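Local coordinates for glucokinase (Streptomyces griseus, PDB 3VGL), which probably phosphorylates D-glucose with ATP to give glucose 6-phosphate, as a ROK-family glucokinase, at residues L3-G17 with A51-A65. Residues are numbered along the deposited sequence; the frame is centred on the assembly and turned at random.
Sequences LTIGVDIGGTKIAAG and ASEGHDVEAVGIGAA. With ANP (phosphoaminophosphonic acid-adenylate ester), chain E.
V7 O is gripped twice from strand 57-64: G63 N donates to it at 2.7 Å, tilted 20° from the carbonyl plane, while the CA-H of I62 closes on the same oxygen. G61 O is held likewise, by V7 N and the CA-H of G6, as strands 3-9 and 57-64 run parallel at 17°. The series of backbone hydrogen bonds runs from E58 N donating to L3 O at one end to A65 N donating to I9 O at the other. On one face G6, G61 and G63 bring no side chain, and D8 points there; the other carries I5, V7, I9, V60, I62 and A64. I5 turns CG1 beside its own backbone N (chi1 -77°), which sends CD1 against A51 CB, in the last turn of helix 37-52, at a tight 3.4 Å, and lays CG1 across V57 CG1. S52 OG also borders CD1 but hydrogen-bonds to V48 O. Further along, I9 CD1 presses obliquely on I62 CG2 at 3.5 Å. At the edge a water joins L3 N to D56 O.

Beyond I9 the chain turns at G10-T12 round the nucleotide. T12 N and K13 N both donate to ANP O2B, each at 2.8 Å, and the K13 chain, extended beyond CG, carries NZ to ANP O1A at 2.6 Å. A methionine in place of K13 would probably leave ANP O1A without this positive mate. G10, with no side chain, lets the nucleotide come close, its C 3.4 Å from ANP O2B. A65, just past the end of strand 57-64, packs CB on I9 O at 3.3 Å and touches the bound glucose. Parallel core strands joined through a helix, with a glycine-rich phosphate-binding hairpin between strands 3-9 and 13-19, are characteristic of the actin-like ATPase fold of ROK sugar kinases.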
loop_
_atom_site.group_PDB
_atom_site.type_symbol
_atom_site.label_atom_id
_atom_site.label_comp_id
_atom_site.label_asym_id
_atom_site.label_seq_id
_atom_site.Cartn_x
_atom_site.Cartn_y
_atom_site.Cartn_z
ATOM N N LEU A 3 -23.252 -18.371 40.830
ATOM C CA LEU A 3 -22.350 -18.791 39.761
ATOM C C LEU A 3 -23.040 -18.734 38.414
ATOM O O LEU A 3 -24.214 -19.069 38.287
ATOM C CB LEU A 3 -21.886 -20.226 40.004
ATOM C CG LEU A 3 -21.274 -20.509 41.379
ATOM C CD1 LEU A 3 -20.998 -21.987 41.465
ATOM C CD2 LEU A 3 -20.005 -19.734 41.574
ATOM N N THR A 4 -22.293 -18.299 37.405
ATOM C CA THR A 4 -22.752 -18.364 36.019
ATOM C C THR A 4 -21.723 -19.132 35.210
ATOM O O THR A 4 -20.618 -19.400 35.693
ATOM C CB THR A 4 -22.895 -16.950 35.424
ATOM O OG1 THR A 4 -21.649 -16.267 35.586
ATOM C CG2 THR A 4 -23.997 -16.186 36.151
ATOM N N ILE A 5 -22.089 -19.500 33.986
ATOM C CA ILE A 5 -21.155 -20.120 33.069
ATOM C C ILE A 5 -20.801 -19.114 31.991
ATOM O O ILE A 5 -21.676 -18.420 31.504
ATOM C CB ILE A 5 -21.784 -21.382 32.401
ATOM C CG1 ILE A 5 -21.771 -22.561 33.377
ATOM C CG2 ILE A 5 -21.060 -21.741 31.081
ATOM C CD1 ILE A 5 -20.630 -23.545 33.152
ATOM N N GLY A 6 -19.515 -19.015 31.666
ATOM C CA GLY A 6 -19.093 -18.272 30.462
ATOM C C GLY A 6 -18.679 -19.266 29.387
ATOM O O GLY A 6 -18.031 -20.272 29.683
ATOM N N VAL A 7 -19.057 -18.998 28.127
ATOM C CA VAL A 7 -18.660 -19.830 26.990
ATOM C C VAL A 7 -18.045 -18.933 25.914
ATOM O O VAL A 7 -18.727 -18.042 25.394
ATOM C CB VAL A 7 -19.872 -20.579 26.342
ATOM C CG1 VAL A 7 -19.390 -21.588 25.274
ATOM C CG2 VAL A 7 -20.706 -21.289 27.401
ATOM N N ASP A 8 -16.769 -19.146 25.597
ATOM C CA ASP A 8 -16.102 -18.341 24.564
ATOM C C ASP A 8 -16.069 -19.193 23.315
ATOM O O ASP A 8 -15.475 -20.276 23.311
ATOM C CB ASP A 8 -14.678 -17.979 25.040
ATOM C CG ASP A 8 -13.940 -17.062 24.063
ATOM O OD1 ASP A 8 -13.913 -17.349 22.840
ATOM O OD2 ASP A 8 -13.378 -16.045 24.529
ATOM N N ILE A 9 -16.755 -18.733 22.262
ATOM C CA ILE A 9 -16.776 -19.457 20.997
ATOM C C ILE A 9 -15.938 -18.717 19.972
ATOM O O ILE A 9 -16.341 -17.655 19.462
ATOM C CB ILE A 9 -18.185 -19.637 20.433
ATOM C CG1 ILE A 9 -19.048 -20.356 21.460
ATOM C CG2 ILE A 9 -18.135 -20.474 19.139
ATOM C CD1 ILE A 9 -20.474 -19.875 21.468
ATOM N N GLY A 10 -14.770 -19.281 19.695
ATOM C CA GLY A 10 -13.847 -18.665 18.725
ATOM C C GLY A 10 -13.822 -19.444 17.423
ATOM O O GLY A 10 -14.459 -20.484 17.292
ATOM N N GLY A 11 -13.083 -18.923 16.442
ATOM C CA GLY A 11 -12.933 -19.605 15.151
ATOM C C GLY A 11 -12.342 -21.006 15.260
ATOM O O GLY A 11 -12.619 -21.859 14.416
ATOM N N THR A 12 -11.533 -21.247 16.297
ATOM C CA THR A 12 -10.810 -22.508 16.441
ATOM C C THR A 12 -11.340 -23.309 17.629
ATOM O O THR A 12 -11.545 -24.518 17.516
ATOM C CB THR A 12 -9.270 -22.250 16.589
ATOM O OG1 THR A 12 -8.812 -21.526 15.437
ATOM C CG2 THR A 12 -8.473 -23.541 16.662
ATOM N N LYS A 13 -11.564 -22.626 18.753
ATOM C CA LYS A 13 -11.842 -23.288 20.032
ATOM C C LYS A 13 -13.096 -22.774 20.711
ATOM O O LYS A 13 -13.415 -21.588 20.654
ATOM C CB LYS A 13 -10.688 -23.043 21.015
ATOM C CG LYS A 13 -9.302 -23.366 20.508
ATOM C CD LYS A 13 -8.294 -22.512 21.260
ATOM C CE LYS A 13 -6.892 -22.752 20.754
ATOM N NZ LYS A 13 -5.894 -22.014 21.571
ATOM N N ILE A 14 -13.775 -23.681 21.407
ATOM C CA ILE A 14 -14.807 -23.311 22.363
ATOM C C ILE A 14 -14.285 -23.597 23.767
ATOM O O ILE A 14 -13.731 -24.670 24.028
ATOM C CB ILE A 14 -16.122 -24.108 22.097
ATOM C CG1 ILE A 14 -16.752 -23.655 20.772
ATOM C CG2 ILE A 14 -17.096 -23.942 23.268
ATOM C CD1 ILE A 14 -17.854 -24.593 20.263
ATOM N N ALA A 15 -14.420 -22.624 24.660
ATOM C CA ALA A 15 -14.024 -22.805 26.059
ATOM C C ALA A 15 -15.121 -22.325 26.982
ATOM O O ALA A 15 -15.678 -21.251 26.790
ATOM C CB ALA A 15 -12.746 -22.070 26.351
ATOM N N ALA A 16 -15.414 -23.124 28.011
ATOM C CA ALA A 16 -16.431 -22.732 28.962
ATOM C C ALA A 16 -15.938 -22.958 30.377
ATOM O O ALA A 16 -15.032 -23.768 30.622
ATOM C CB ALA A 16 -17.729 -23.487 28.720
ATOM N N GLY A 17 -16.519 -22.210 31.297
ATOM C CA GLY A 17 -16.225 -22.419 32.703
ATOM C C GLY A 17 -17.221 -21.760 33.605
ATOM O O GLY A 17 -17.878 -20.793 33.230
ATOM N N ALA A 51 -18.756 -28.013 31.835
ATOM C CA ALA A 51 -18.272 -27.012 32.794
ATOM C C ALA A 51 -19.160 -26.936 34.054
ATOM O O ALA A 51 -18.682 -26.627 35.148
ATOM C CB ALA A 51 -18.185 -25.667 32.122
ATOM N N SER A 52 -20.441 -27.273 33.889
ATOM C CA SER A 52 -21.421 -27.124 34.963
ATOM C C SER A 52 -21.354 -28.258 35.976
ATOM O O SER A 52 -21.933 -28.128 37.041
ATOM C CB SER A 52 -22.844 -27.032 34.398
ATOM O OG SER A 52 -23.000 -25.787 33.717
ATOM N N GLU A 53 -20.671 -29.358 35.639
ATOM C CA GLU A 53 -20.570 -30.533 36.546
ATOM C C GLU A 53 -20.197 -30.120 37.952
ATOM O O GLU A 53 -19.149 -29.520 38.156
ATOM C CB GLU A 53 -19.544 -31.558 36.017
ATOM C CG GLU A 53 -19.388 -32.838 36.853
ATOM C CD GLU A 53 -18.417 -33.866 36.240
ATOM O OE1 GLU A 53 -17.828 -33.572 35.168
ATOM O OE2 GLU A 53 -18.244 -34.962 36.838
ATOM N N GLY A 54 -21.053 -30.463 38.921
ATOM C CA GLY A 54 -20.813 -30.149 40.325
ATOM C C GLY A 54 -21.266 -28.797 40.825
ATOM O O GLY A 54 -21.162 -28.516 42.024
ATOM N N HIS A 55 -21.777 -27.952 39.932
ATOM C CA HIS A 55 -22.020 -26.561 40.311
ATOM C C HIS A 55 -23.455 -26.139 40.075
ATOM O O HIS A 55 -24.067 -26.522 39.088
ATOM C CB HIS A 55 -21.081 -25.616 39.537
ATOM C CG HIS A 55 -19.625 -25.896 39.760
ATOM N ND1 HIS A 55 -18.931 -25.434 40.860
ATOM C CD2 HIS A 55 -18.738 -26.614 39.029
ATOM C CE1 HIS A 55 -17.676 -25.837 40.789
ATOM N NE2 HIS A 55 -17.534 -26.563 39.694
ATOM N N ASP A 56 -23.966 -25.311 40.981
ATOM C CA ASP A 56 -25.277 -24.696 40.805
ATOM C C ASP A 56 -25.115 -23.416 39.964
ATOM O O ASP A 56 -24.549 -22.428 40.431
ATOM C CB ASP A 56 -25.893 -24.359 42.170
ATOM C CG ASP A 56 -26.143 -25.589 43.033
ATOM O OD1 ASP A 56 -26.546 -26.651 42.500
ATOM O OD2 ASP A 56 -25.952 -25.483 44.262
ATOM N N VAL A 57 -25.613 -23.464 38.731
ATOM C CA VAL A 57 -25.405 -22.399 37.730
ATOM C C VAL A 57 -26.702 -21.646 37.404
ATOM O O VAL A 57 -27.729 -22.265 37.110
ATOM C CB VAL A 57 -24.790 -22.989 36.433
ATOM C CG1 VAL A 57 -24.749 -21.955 35.308
ATOM C CG2 VAL A 57 -23.399 -23.549 36.708
ATOM N N GLU A 58 -26.618 -20.314 37.407
ATOM C CA GLU A 58 -27.770 -19.411 37.313
ATOM C C GLU A 58 -28.038 -18.857 35.905
ATOM O O GLU A 58 -29.182 -18.542 35.550
ATOM C CB GLU A 58 -27.528 -18.240 38.254
ATOM C CG GLU A 58 -28.763 -17.506 38.712
ATOM C CD GLU A 58 -28.670 -17.111 40.179
ATOM O OE1 GLU A 58 -27.693 -16.427 40.554
ATOM O OE2 GLU A 58 -29.572 -17.484 40.960
ATOM N N ALA A 59 -26.979 -18.717 35.111
ATOM C CA ALA A 59 -27.104 -18.133 33.777
ATOM C C ALA A 59 -25.924 -18.544 32.925
ATOM O O ALA A 59 -24.917 -19.003 33.453
ATOM C CB ALA A 59 -27.159 -16.603 33.869
ATOM N N VAL A 60 -26.042 -18.321 31.619
ATOM C CA VAL A 60 -24.971 -18.607 30.646
ATOM C C VAL A 60 -24.662 -17.326 29.872
ATOM O O VAL A 60 -25.564 -16.703 29.312
ATOM C CB VAL A 60 -25.366 -19.749 29.655
ATOM C CG1 VAL A 60 -24.284 -19.984 28.604
ATOM C CG2 VAL A 60 -25.650 -21.074 30.395
ATOM N N GLY A 61 -23.392 -16.925 29.860
ATOM C CA GLY A 61 -22.944 -15.837 28.977
ATOM C C GLY A 61 -22.100 -16.426 27.868
ATOM O O GLY A 61 -21.176 -17.190 28.126
ATOM N N ILE A 62 -22.390 -16.029 26.629
ATOM C CA ILE A 62 -21.656 -16.488 25.472
ATOM C C ILE A 62 -20.861 -15.307 24.940
ATOM O O ILE A 62 -21.436 -14.232 24.723
ATOM C CB ILE A 62 -22.638 -16.976 24.386
ATOM C CG1 ILE A 62 -23.275 -18.303 24.809
ATOM C CG2 ILE A 62 -21.918 -17.101 23.032
ATOM C CD1 ILE A 62 -24.450 -18.740 23.927
ATOM N N GLY A 63 -19.551 -15.494 24.783
ATOM C CA GLY A 63 -18.710 -14.537 24.022
ATOM C C GLY A 63 -18.497 -15.146 22.646
ATOM O O GLY A 63 -17.794 -16.148 22.524
ATOM N N ALA A 64 -19.114 -14.552 21.619
ATOM C CA ALA A 64 -19.135 -15.143 20.299
ATOM C C ALA A 64 -18.225 -14.366 19.359
ATOM O O ALA A 64 -18.304 -13.154 19.321
ATOM C CB ALA A 64 -20.567 -15.121 19.751
ATOM N N ALA A 65 -17.419 -15.081 18.573
ATOM C CA ALA A 65 -16.508 -14.446 17.609
ATOM C C ALA A 65 -17.249 -13.961 16.345
ATOM O O ALA A 65 -17.073 -14.494 15.246
ATOM C CB ALA A 65 -15.393 -15.401 17.251
HETATM P PB ANP E . -9.937 -18.773 19.079
HETATM O O1B ANP E . -9.672 -17.717 18.000
HETATM O O2B ANP E . -10.682 -19.995 18.626
HETATM N N3B ANP E . -10.823 -18.059 20.361
HETATM P PA ANP E . -7.174 -18.605 20.015
HETATM O O1A ANP E . -6.327 -19.629 20.777
HETATM O O2A ANP E . -7.471 -17.272 20.628
HETATM O O3A ANP E . -8.533 -19.362 19.583
HETATM O "O5'" ANP E . -6.510 -18.322 18.577
HETATM C "C5'" ANP E . -6.119 -19.384 17.701
HETATM C "C4'" ANP E . -4.993 -18.908 16.809
HETATM O "O4'" ANP E . -3.935 -18.353 17.604
HETATM C "C3'" ANP E . -4.401 -20.070 16.051
HETATM O "O3'" ANP E . -3.832 -19.542 14.849
HETATM C "C2'" ANP E . -3.306 -20.513 16.986
HETATM O "O2'" ANP E . -2.273 -21.207 16.308
HETATM C "C1'" ANP E . -2.799 -19.215 17.597
HETATM N N9 ANP E . -2.423 -19.395 19.010
HETATM C C8 ANP E . -3.224 -19.698 20.047
HETATM N N7 ANP E . -2.502 -19.771 21.211
HETATM C C5 ANP E . -1.231 -19.479 20.881
HETATM C C6 ANP E . 0.078 -19.384 21.588
HETATM N N6 ANP E . 0.166 -19.595 22.927
HETATM N N1 ANP E . 1.157 -19.043 20.852
HETATM C C2 ANP E . 1.125 -18.823 19.515
HETATM N N3 ANP E . -0.028 -18.907 18.812
HETATM C C4 ANP E . -1.178 -19.228 19.438
HETATM O O HOH W 1 -25.043 -20.204 41.903
#